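Local coordinates for protein peroxiredoxin PRX1, mitochondrial (Saccharomyces cerevisiae, PDB 5YKJ) that reduces peroxides in mitochondria as a 1-Cys peroxiredoxin, its oxidised thiol probably being resolved through the glutathione and thioredoxin systems, at residues Asn21-Leu26 against Pro135-Arg140; Val32-Pro37 against Val92-Ile97; Glu47-Ala52 against Glu85-Lys90. One frame throughout, in Å; residues are numbered along the deposited sequence.

Interaction 1 of 3, residues Asn21-Leu26 against Pro135-Arg140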
loop_
_atom_site.group_PDB
_atom_site.type_symbol
_atom_site.label_atom_id
_atom_site.label_comp_id
_atom_site.label_asym_id
_atom_site.label_seq_id
_atom_site.Cartn_x
_atom_site.Cartn_y
_atom_site.Cartn_z
ATOM N N ASN A 21 -2.203 3.919 17.085
ATOM C CA ASN A 21 -1.273 4.936 16.698
ATOM C C ASN A 21 -0.707 4.255 15.431
ATOM O O ASN A 21 -0.327 3.172 15.494
ATOM C CB ASN A 21 -0.205 5.181 17.715
ATOM C CG ASN A 21 0.874 6.080 17.184
ATOM O OD1 ASN A 21 1.855 5.648 16.694
ATOM N ND2 ASN A 21 0.615 7.330 17.245
ATOM N N PHE A 22 -0.684 4.944 14.304
ATOM C CA PHE A 22 -0.266 4.336 13.071
ATOM C C PHE A 22 1.129 3.765 13.058
ATOM O O PHE A 22 1.318 2.700 12.634
ATOM C CB PHE A 22 -0.418 5.410 11.979
ATOM C CG PHE A 22 -0.207 4.919 10.546
ATOM C CD1 PHE A 22 -0.905 3.864 10.058
ATOM C CD2 PHE A 22 0.653 5.552 9.711
ATOM C CE1 PHE A 22 -0.711 3.417 8.806
ATOM C CE2 PHE A 22 0.838 5.121 8.409
ATOM C CZ PHE A 22 0.130 4.061 7.957
ATOM N N TYR A 23 2.088 4.523 13.527
ATOM C CA TYR A 23 3.458 4.055 13.558
ATOM C C TYR A 23 3.606 2.805 14.451
ATOM O O TYR A 23 4.278 1.896 14.113
ATOM C CB TYR A 23 4.432 5.164 14.011
ATOM C CG TYR A 23 4.807 6.206 12.980
ATOM C CD1 TYR A 23 4.084 6.360 11.839
ATOM C CD2 TYR A 23 5.875 7.013 13.181
ATOM C CE1 TYR A 23 4.412 7.316 10.928
ATOM C CE2 TYR A 23 6.220 7.968 12.295
ATOM C CZ TYR A 23 5.493 8.103 11.141
ATOM O OH TYR A 23 5.858 9.036 10.251
ATOM N N ASP A 24 2.937 2.841 15.590
ATOM C CA ASP A 24 2.945 1.729 16.512
ATOM C C ASP A 24 2.317 0.511 15.877
ATOM O O ASP A 24 2.801 -0.574 16.061
ATOM C CB ASP A 24 2.174 2.087 17.776
ATOM C CG ASP A 24 2.930 2.994 18.699
ATOM O OD1 ASP A 24 4.088 3.205 18.495
ATOM O OD2 ASP A 24 2.329 3.507 19.607
ATOM N N TYR A 25 1.243 0.704 15.137
ATOM C CA TYR A 25 0.626 -0.424 14.499
ATOM C C TYR A 25 1.577 -1.069 13.497
ATOM O O TYR A 25 1.691 -2.247 13.417
ATOM C CB TYR A 25 -0.709 -0.030 13.767
ATOM C CG TYR A 25 -1.223 -1.099 12.800
ATOM C CD1 TYR A 25 -1.830 -2.217 13.263
ATOM C CD2 TYR A 25 -1.109 -0.956 11.442
ATOM C CE1 TYR A 25 -2.277 -3.192 12.426
ATOM C CE2 TYR A 25 -1.564 -1.915 10.585
ATOM C CZ TYR A 25 -2.148 -3.043 11.069
ATOM O OH TYR A 25 -2.595 -4.017 10.222
ATOM N N LEU A 26 2.212 -0.238 12.697
ATOM C CA LEU A 26 3.115 -0.710 11.688
ATOM C C LEU A 26 4.365 -1.364 12.253
ATOM O O LEU A 26 4.833 -2.278 11.743
ATOM C CB LEU A 26 3.541 0.426 10.765
ATOM C CG LEU A 26 2.533 0.988 9.785
ATOM C CD1 LEU A 26 3.148 2.149 9.041
ATOM C CD2 LEU A 26 2.017 -0.086 8.851
ATOM N N PRO A 135 9.491 0.349 6.335
ATOM C CA PRO A 135 9.705 0.229 7.783
ATOM C C PRO A 135 10.204 1.509 8.443
ATOM O O PRO A 135 10.058 1.658 9.596
ATOM C CB PRO A 135 10.713 -0.920 7.909
ATOM C CG PRO A 135 10.493 -1.751 6.704
ATOM C CD PRO A 135 10.092 -0.779 5.608
ATOM N N LYS A 136 10.767 2.413 7.660
ATOM C CA LYS A 136 11.231 3.705 8.135
ATOM C C LYS A 136 10.159 4.784 7.952
ATOM O O LYS A 136 10.444 5.893 8.108
ATOM C CB LYS A 136 12.528 4.154 7.465
ATOM C CG LYS A 136 13.586 3.119 7.436
ATOM C CD LYS A 136 13.999 2.609 8.774
ATOM C CE LYS A 136 13.838 3.572 9.912
ATOM N NZ LYS A 136 14.717 4.759 9.851
ATOM N N LYS A 137 8.950 4.381 7.628
ATOM C CA LYS A 137 7.837 5.261 7.443
ATOM C C LYS A 137 7.909 6.149 6.212
ATOM O O LYS A 137 7.264 7.124 6.171
ATOM C CB LYS A 137 7.496 6.104 8.681
ATOM C CG LYS A 137 7.500 5.338 9.984
ATOM C CD LYS A 137 6.405 4.275 10.081
ATOM C CE LYS A 137 6.550 3.389 11.306
ATOM N NZ LYS A 137 7.549 2.307 11.177
ATOM N N LYS A 138 8.657 5.727 5.208
ATOM C CA LYS A 138 8.703 6.483 3.998
ATOM C C LYS A 138 7.678 5.961 3.039
ATOM O O LYS A 138 7.550 4.860 2.896
ATOM C CB LYS A 138 10.065 6.387 3.280
ATOM C CG LYS A 138 11.204 6.830 4.127
ATOM C CD LYS A 138 11.030 8.284 4.384
ATOM C CE LYS A 138 12.032 8.761 5.403
ATOM N NZ LYS A 138 12.855 9.828 4.859
ATOM N N ILE A 139 6.986 6.873 2.363
ATOM C CA ILE A 139 6.061 6.508 1.327
ATOM C C ILE A 139 6.931 6.161 0.113
ATOM O O ILE A 139 7.696 6.918 -0.329
ATOM C CB ILE A 139 5.097 7.662 0.983
ATOM C CG1 ILE A 139 4.202 7.986 2.171
ATOM C CG2 ILE A 139 4.263 7.229 -0.190
ATOM C CD1 ILE A 139 3.442 9.290 2.053
ATOM N N ARG A 140 6.765 4.957 -0.389
ATOM C CA ARG A 140 7.561 4.458 -1.482
ATOM C C ARG A 140 6.900 4.426 -2.861
ATOM O O ARG A 140 7.539 4.458 -3.846
ATOM C CB ARG A 140 8.142 3.077 -1.131
ATOM C CG ARG A 140 8.933 3.055 0.166
ATOM C CD ARG A 140 10.259 3.781 0.044
ATOM N NE ARG A 140 11.110 3.156 -0.944
ATOM C CZ ARG A 140 11.909 2.151 -0.663
ATOM N NH1 ARG A 140 12.017 1.722 0.559
ATOM N NH2 ARG A 140 12.613 1.598 -1.611
HETATM O O HOH W 1 7.334 2.138 14.520
#
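K137 lays its methylenes over one face of the Y23 ring, a worked case of a lysine serving as hydrocarbon before it serves as charge. CG of K137 stands above the ring centre, 3.6 Å from the centroid and 11° off the normal, a CH-pi contact. Next along the side chain, K137 CD comes 3.6 Å from Y23 CD1, while L26 CD1 meets the same methylene at 4.0 Å. Placed anti to the carbonyl carbon (chi1 -44°), K137 CG starts a side chain bent at chi2 and chi4, which turns NZ back to P135 O at 3.0 Å, above that carbonyl plane. NZ also donates to G27 O and weakly to a water that bonds Y23 O; its cation-pi attraction to the ring is at most weak. Y23 OH is held by A8 O. Exchanging Y23 for an alanine would probably deprive the lysine methylenes of their platform and A8 O of its hydroxyl partner. At the start of helix 22-26, N21 OD1 accepts from D24 N on an in-plane lone pair. The contact thus sets an N-capped short helix against the turn of the beta-hairpin 129-133/139-144, in the thioredoxin-like fold of the AhpC/TSA family.

Interaction 2 of 3, residues Val32-Pro37 against Val92-Ile97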
loop_
_atom_site.group_PDB
_atom_site.type_symbol
_atom_site.label_atom_id
_atom_site.label_comp_id
_atom_site.label_asym_id
_atom_site.label_seq_id
_atom_site.Cartn_x
_atom_site.Cartn_y
_atom_site.Cartn_z
ATOM N N VAL A 32 0.745 -1.122 3.834
ATOM C CA VAL A 32 -0.098 -0.760 2.722
ATOM C C VAL A 32 -1.358 -0.078 3.304
ATOM O O VAL A 32 -2.146 -0.707 3.939
ATOM C CB VAL A 32 -0.456 -1.945 1.813
ATOM C CG1 VAL A 32 -1.398 -1.507 0.716
ATOM C CG2 VAL A 32 0.755 -2.523 1.159
ATOM N N LEU A 33 -1.474 1.228 3.064
ATOM C CA LEU A 33 -2.623 1.963 3.495
ATOM C C LEU A 33 -3.513 2.186 2.249
ATOM O O LEU A 33 -3.078 2.782 1.330
ATOM C CB LEU A 33 -2.232 3.274 4.148
ATOM C CG LEU A 33 -3.251 4.332 4.516
ATOM C CD1 LEU A 33 -4.171 3.830 5.582
ATOM C CD2 LEU A 33 -2.574 5.647 4.879
ATOM N N PHE A 34 -4.723 1.655 2.276
ATOM C CA PHE A 34 -5.647 1.754 1.188
ATOM C C PHE A 34 -6.939 2.457 1.620
ATOM O O PHE A 34 -7.416 2.253 2.645
ATOM C CB PHE A 34 -5.954 0.397 0.536
ATOM C CG PHE A 34 -6.381 -0.689 1.493
ATOM C CD1 PHE A 34 -5.477 -1.472 2.059
ATOM C CD2 PHE A 34 -7.681 -0.895 1.801
ATOM C CE1 PHE A 34 -5.840 -2.462 2.895
ATOM C CE2 PHE A 34 -8.066 -1.906 2.647
ATOM C CZ PHE A 34 -7.140 -2.665 3.204
ATOM N N SER A 35 -7.414 3.307 0.724
ATOM C CA SER A 35 -8.491 4.193 0.964
ATOM C C SER A 35 -9.785 3.965 0.190
ATOM O O SER A 35 -9.762 3.571 -0.889
ATOM C CB SER A 35 -8.000 5.613 0.678
ATOM O OG SER A 35 -6.750 5.795 1.236
ATOM N N HIS A 36 -10.884 4.244 0.880
ATOM C CA HIS A 36 -12.222 4.124 0.358
ATOM C C HIS A 36 -13.082 5.316 0.741
ATOM O O HIS A 36 -13.030 5.764 1.789
ATOM C CB HIS A 36 -12.857 2.811 0.840
ATOM C CG HIS A 36 -12.038 1.632 0.481
ATOM N ND1 HIS A 36 -12.123 1.013 -0.729
ATOM C CD2 HIS A 36 -11.081 0.980 1.162
ATOM C CE1 HIS A 36 -11.220 0.069 -0.797
ATOM N NE2 HIS A 36 -10.587 0.016 0.341
ATOM N N PRO A 37 -13.893 5.801 -0.210
ATOM C CA PRO A 37 -14.758 6.937 0.081
ATOM C C PRO A 37 -15.900 6.647 1.078
ATOM O O PRO A 37 -16.293 7.505 1.769
ATOM C CB PRO A 37 -15.307 7.358 -1.294
ATOM C CG PRO A 37 -14.390 6.759 -2.275
ATOM C CD PRO A 37 -13.889 5.508 -1.658
ATOM N N VAL A 92 -11.288 -10.637 9.170
ATOM C CA VAL A 92 -10.537 -9.629 8.445
ATOM C C VAL A 92 -9.480 -9.249 9.470
ATOM O O VAL A 92 -9.760 -8.603 10.401
ATOM C CB VAL A 92 -11.385 -8.430 8.142
ATOM C CG1 VAL A 92 -10.548 -7.332 7.473
ATOM C CG2 VAL A 92 -12.477 -8.863 7.190
ATOM N N GLY A 93 -8.271 -9.644 9.201
ATOM C CA GLY A 93 -7.167 -9.464 10.097
ATOM C C GLY A 93 -6.430 -8.147 10.199
ATOM O O GLY A 93 -5.380 -8.097 10.757
ATOM N N PHE A 94 -6.988 -7.125 9.626
ATOM C CA PHE A 94 -6.403 -5.823 9.655
ATOM C C PHE A 94 -7.498 -4.836 9.992
ATOM O O PHE A 94 -8.616 -5.070 9.869
ATOM C CB PHE A 94 -5.736 -5.487 8.310
ATOM C CG PHE A 94 -6.604 -5.743 7.116
ATOM C CD1 PHE A 94 -7.582 -4.858 6.781
ATOM C CD2 PHE A 94 -6.427 -6.840 6.313
ATOM C CE1 PHE A 94 -8.391 -5.083 5.703
ATOM C CE2 PHE A 94 -7.204 -7.033 5.204
ATOM C CZ PHE A 94 -8.204 -6.174 4.915
ATOM N N PRO A 95 -7.032 -3.692 10.469
ATOM C CA PRO A 95 -7.959 -2.646 10.824
ATOM C C PRO A 95 -8.489 -1.835 9.658
ATOM O O PRO A 95 -7.873 -1.758 8.664
ATOM C CB PRO A 95 -7.121 -1.672 11.658
ATOM C CG PRO A 95 -5.758 -2.208 11.727
ATOM C CD PRO A 95 -5.646 -3.261 10.713
ATOM N N ILE A 96 -9.638 -1.253 9.891
ATOM C CA ILE A 96 -10.203 -0.286 9.005
ATOM C C ILE A 96 -10.391 0.961 9.893
ATOM O O ILE A 96 -11.007 0.885 10.884
ATOM C CB ILE A 96 -11.538 -0.677 8.359
ATOM C CG1 ILE A 96 -11.406 -2.048 7.692
ATOM C CG2 ILE A 96 -11.916 0.353 7.315
ATOM C CD1 ILE A 96 -12.595 -2.458 6.901
ATOM N N ILE A 97 -9.797 2.077 9.473
ATOM C CA ILE A 97 -9.862 3.305 10.207
ATOM C C ILE A 97 -11.212 4.024 10.050
ATOM O O ILE A 97 -11.664 4.214 8.997
ATOM C CB ILE A 97 -8.742 4.263 9.717
ATOM C CG1 ILE A 97 -7.345 3.671 9.957
ATOM C CG2 ILE A 97 -8.909 5.663 10.299
ATOM C CD1 ILE A 97 -6.282 4.212 9.007
#
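F34 and F94 meet as an offset edge-to-face pair, showing how two segments that are not adjacent strands can still share a core. The aromatic component comes first: F34 directs its edge at the face of F94, with ring planes at 87° and centroids 5.7 Å apart. F34 CZ does the touching, 3.7 Å from F94 CE1 and 4.0 Å from F94 CZ. Both phenylalanines take the less common first torsion that sets CG between the backbone N and the carbonyl carbon (chi1 52° for F34, 49° for F94), and in these positions the two side chains cross at about a right angle. Each ring also has company from its own segment: H36 CD2 lies at the edge of F34, in its plane, and V92 CG1 covers part of one face of F94, 3.6 Å above it. The aliphatic component is a single methyl pair, L33 CD1 against I97 CD1 at 4.0 Å. As neighbours on an extended strand, L33 and F34 serve opposite faces of the sheet. Strand 63-69 runs between the two segments, parallel to both 30-36 and 96-98; its I66 touches L33 and I97, and its L65 touches F94. On the phenylalanine side lies helix 46-53, whose F51 stacks with F34 and whose V48 packs against both phenylalanines.

Interaction 3 of 3, residues Glu47-Ala52 against Glu85-Lys90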
loop_
_atom_site.group_PDB
_atom_site.type_symbol
_atom_site.label_atom_id
_atom_site.label_comp_id
_atom_site.label_asym_id
_atom_site.label_seq_id
_atom_site.Cartn_x
_atom_site.Cartn_y
_atom_site.Cartn_z
ATOM N N GLU A 47 -12.612 -5.194 -3.088
ATOM C CA GLU A 47 -11.216 -4.923 -2.822
ATOM C C GLU A 47 -10.772 -5.305 -1.406
ATOM O O GLU A 47 -9.797 -5.933 -1.232
ATOM C CB GLU A 47 -10.932 -3.430 -3.116
ATOM C CG GLU A 47 -11.021 -3.039 -4.590
ATOM C CD GLU A 47 -10.859 -1.542 -4.823
ATOM O OE1 GLU A 47 -11.280 -0.813 -3.958
ATOM O OE2 GLU A 47 -10.381 -1.151 -5.863
ATOM N N VAL A 48 -11.556 -4.918 -0.432
ATOM C CA VAL A 48 -11.248 -5.269 0.910
ATOM C C VAL A 48 -11.326 -6.787 1.098
ATOM O O VAL A 48 -10.580 -7.359 1.773
ATOM C CB VAL A 48 -12.114 -4.491 1.950
ATOM C CG1 VAL A 48 -11.720 -4.868 3.351
ATOM C CG2 VAL A 48 -11.936 -3.020 1.834
ATOM N N SER A 49 -12.273 -7.373 0.430
ATOM C CA SER A 49 -12.432 -8.816 0.481
ATOM C C SER A 49 -11.182 -9.513 -0.036
ATOM O O SER A 49 -10.747 -10.466 0.507
ATOM C CB SER A 49 -13.670 -9.241 -0.387
ATOM O OG SER A 49 -14.870 -8.797 0.154
ATOM N N ALA A 50 -10.650 -9.013 -1.129
ATOM C CA ALA A 50 -9.456 -9.608 -1.704
ATOM C C ALA A 50 -8.231 -9.469 -0.787
ATOM O O ALA A 50 -7.510 -10.387 -0.601
ATOM C CB ALA A 50 -9.193 -9.048 -3.095
ATOM N N PHE A 51 -8.047 -8.283 -0.224
ATOM C CA PHE A 51 -6.945 -8.079 0.678
ATOM C C PHE A 51 -7.097 -8.990 1.880
ATOM O O PHE A 51 -6.157 -9.465 2.387
ATOM C CB PHE A 51 -6.845 -6.617 1.114
ATOM C CG PHE A 51 -6.198 -5.728 0.093
ATOM C CD1 PHE A 51 -4.878 -5.852 -0.204
ATOM C CD2 PHE A 51 -6.916 -4.759 -0.535
ATOM C CE1 PHE A 51 -4.313 -5.030 -1.146
ATOM C CE2 PHE A 51 -6.346 -3.943 -1.498
ATOM C CZ PHE A 51 -5.039 -4.071 -1.800
ATOM N N ALA A 52 -8.320 -9.157 2.328
ATOM C CA ALA A 52 -8.546 -10.063 3.464
ATOM C C ALA A 52 -8.175 -11.510 3.140
ATOM O O ALA A 52 -7.580 -12.161 3.912
ATOM C CB ALA A 52 -9.990 -10.011 3.946
ATOM N N GLU A 85 -18.614 -12.514 4.809
ATOM C CA GLU A 85 -19.545 -13.341 4.061
ATOM C C GLU A 85 -19.244 -13.427 2.592
ATOM O O GLU A 85 -19.279 -14.483 2.038
ATOM C CB GLU A 85 -20.995 -12.868 4.247
ATOM C CG GLU A 85 -21.429 -12.725 5.689
ATOM C CD GLU A 85 -22.717 -11.941 5.900
ATOM O OE1 GLU A 85 -23.450 -11.759 4.925
ATOM O OE2 GLU A 85 -23.002 -11.550 7.048
ATOM N N ILE A 86 -18.984 -12.298 1.973
ATOM C CA ILE A 86 -18.667 -12.247 0.569
ATOM C C ILE A 86 -17.361 -12.892 0.192
ATOM O O ILE A 86 -17.303 -13.642 -0.737
ATOM C CB ILE A 86 -18.725 -10.804 0.090
ATOM C CG1 ILE A 86 -20.139 -10.296 0.225
ATOM C CG2 ILE A 86 -18.205 -10.643 -1.330
ATOM C CD1 ILE A 86 -20.189 -8.804 0.165
ATOM N N ALA A 87 -16.331 -12.582 0.931
ATOM C CA ALA A 87 -15.033 -13.145 0.707
ATOM C C ALA A 87 -14.877 -14.569 1.197
ATOM O O ALA A 87 -13.935 -15.202 0.863
ATOM C CB ALA A 87 -14.000 -12.308 1.384
ATOM N N LYS A 88 -15.790 -15.032 2.019
ATOM C CA LYS A 88 -15.656 -16.330 2.635
ATOM C C LYS A 88 -14.357 -16.426 3.416
ATOM O O LYS A 88 -13.591 -17.302 3.212
ATOM C CB LYS A 88 -15.812 -17.490 1.663
ATOM C CG LYS A 88 -17.183 -17.513 1.022
ATOM C CD LYS A 88 -17.408 -18.738 0.170
ATOM C CE LYS A 88 -18.631 -19.488 0.632
ATOM N NZ LYS A 88 -19.882 -18.765 0.369
ATOM N N VAL A 89 -14.143 -15.471 4.293
ATOM C CA VAL A 89 -13.001 -15.450 5.175
ATOM C C VAL A 89 -13.534 -15.445 6.612
ATOM O O VAL A 89 -14.544 -14.910 6.876
ATOM C CB VAL A 89 -12.080 -14.233 5.024
ATOM C CG1 VAL A 89 -11.199 -14.329 3.773
ATOM C CG2 VAL A 89 -12.879 -12.969 5.027
ATOM N N LYS A 90 -12.813 -16.091 7.496
ATOM C CA LYS A 90 -13.180 -16.204 8.895
ATOM C C LYS A 90 -13.034 -14.948 9.738
ATOM O O LYS A 90 -13.655 -14.775 10.679
ATOM C CB LYS A 90 -12.500 -17.402 9.538
ATOM C CG LYS A 90 -12.831 -18.687 8.837
ATOM C CD LYS A 90 -12.259 -19.853 9.628
ATOM C CE LYS A 90 -12.311 -21.141 8.825
ATOM N NZ LYS A 90 -11.945 -22.318 9.665
#
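A first torsion of -67° sets S49 OG anti to the carbonyl carbon, beside the backbone N, where it bonds T45 O one turn back in the chain; this torsion places OG, while CB, fixed by the backbone, meets A87 directly. V89 holds CG1 anti to its carbonyl carbon (chi1 -76°) and CG2 between that carbon and the backbone N; with V89 pointing toward helix 46-53, this torsion lays CG1 near the A52 backbone and CG2 near its CB. The centre of the contact is a pair of small residues, flanked by two branched ones. S49 CB and A87 CB lie 3.6 Å apart, and S49 OG, though engaged with T45, also rests 3.8 Å from the A87 CB. I86 adds its CG2 branch at 4.1 Å from S49 OG. Nearly a turn beyond S49, A52 receives V89 from the loop after helix 73-87: V89 CG1 lies 4.2 Å from the A52 backbone C, and V89 CG2 lies 4.3 Å from A52 CB. The CA atoms are only 5.1 Å apart for S49 and A87, and 7.2 Å apart for A52 and V89, where the facing residue is a valine. Such a layout illustrates a general rule: two helices come near where both offer serine or alanine. K88, the first residue past helix 73-87, has positive phi and redirects the chain, letting V89 face helix 46-53 just as A87 does. Farther back in helix 73-87, I83 also touches S49. Chemically, the meeting depends on shape and van der Waals contact, since the serine hydroxyl is hydrogen-bonded to T45 O, just before helix 46-53. A polar link nearby is the hydrogen bond of K53 NZ to A87 O, a positive group placed at a helix C-terminus, where it would be expected to meet the partial negative charge favourably.

Overall arrangement
Interaction 3 is nested inside the loop closed by 2, and 2 inside that closed by 1, across one domain. Centres lie about 14 Å apart for interactions 1 and 2, about 12 Å for 2 and 3, and about 24 Å for 1 and 3, which do not touch, their nearest atoms being about 10 Å apart. Y25 OH joins the first pair, 3.2 Å from P95 CD. Between the second pair, F94 CE2 packs 3.7 Å from A52 CA. C44, seen here oxidised to S-hydroxycysteine and consistent with the peroxidatic residue of the family, follows segment 32-37 and precedes helix 46-53, so interactions 2 and 3 involve the elements that flank it in sequence.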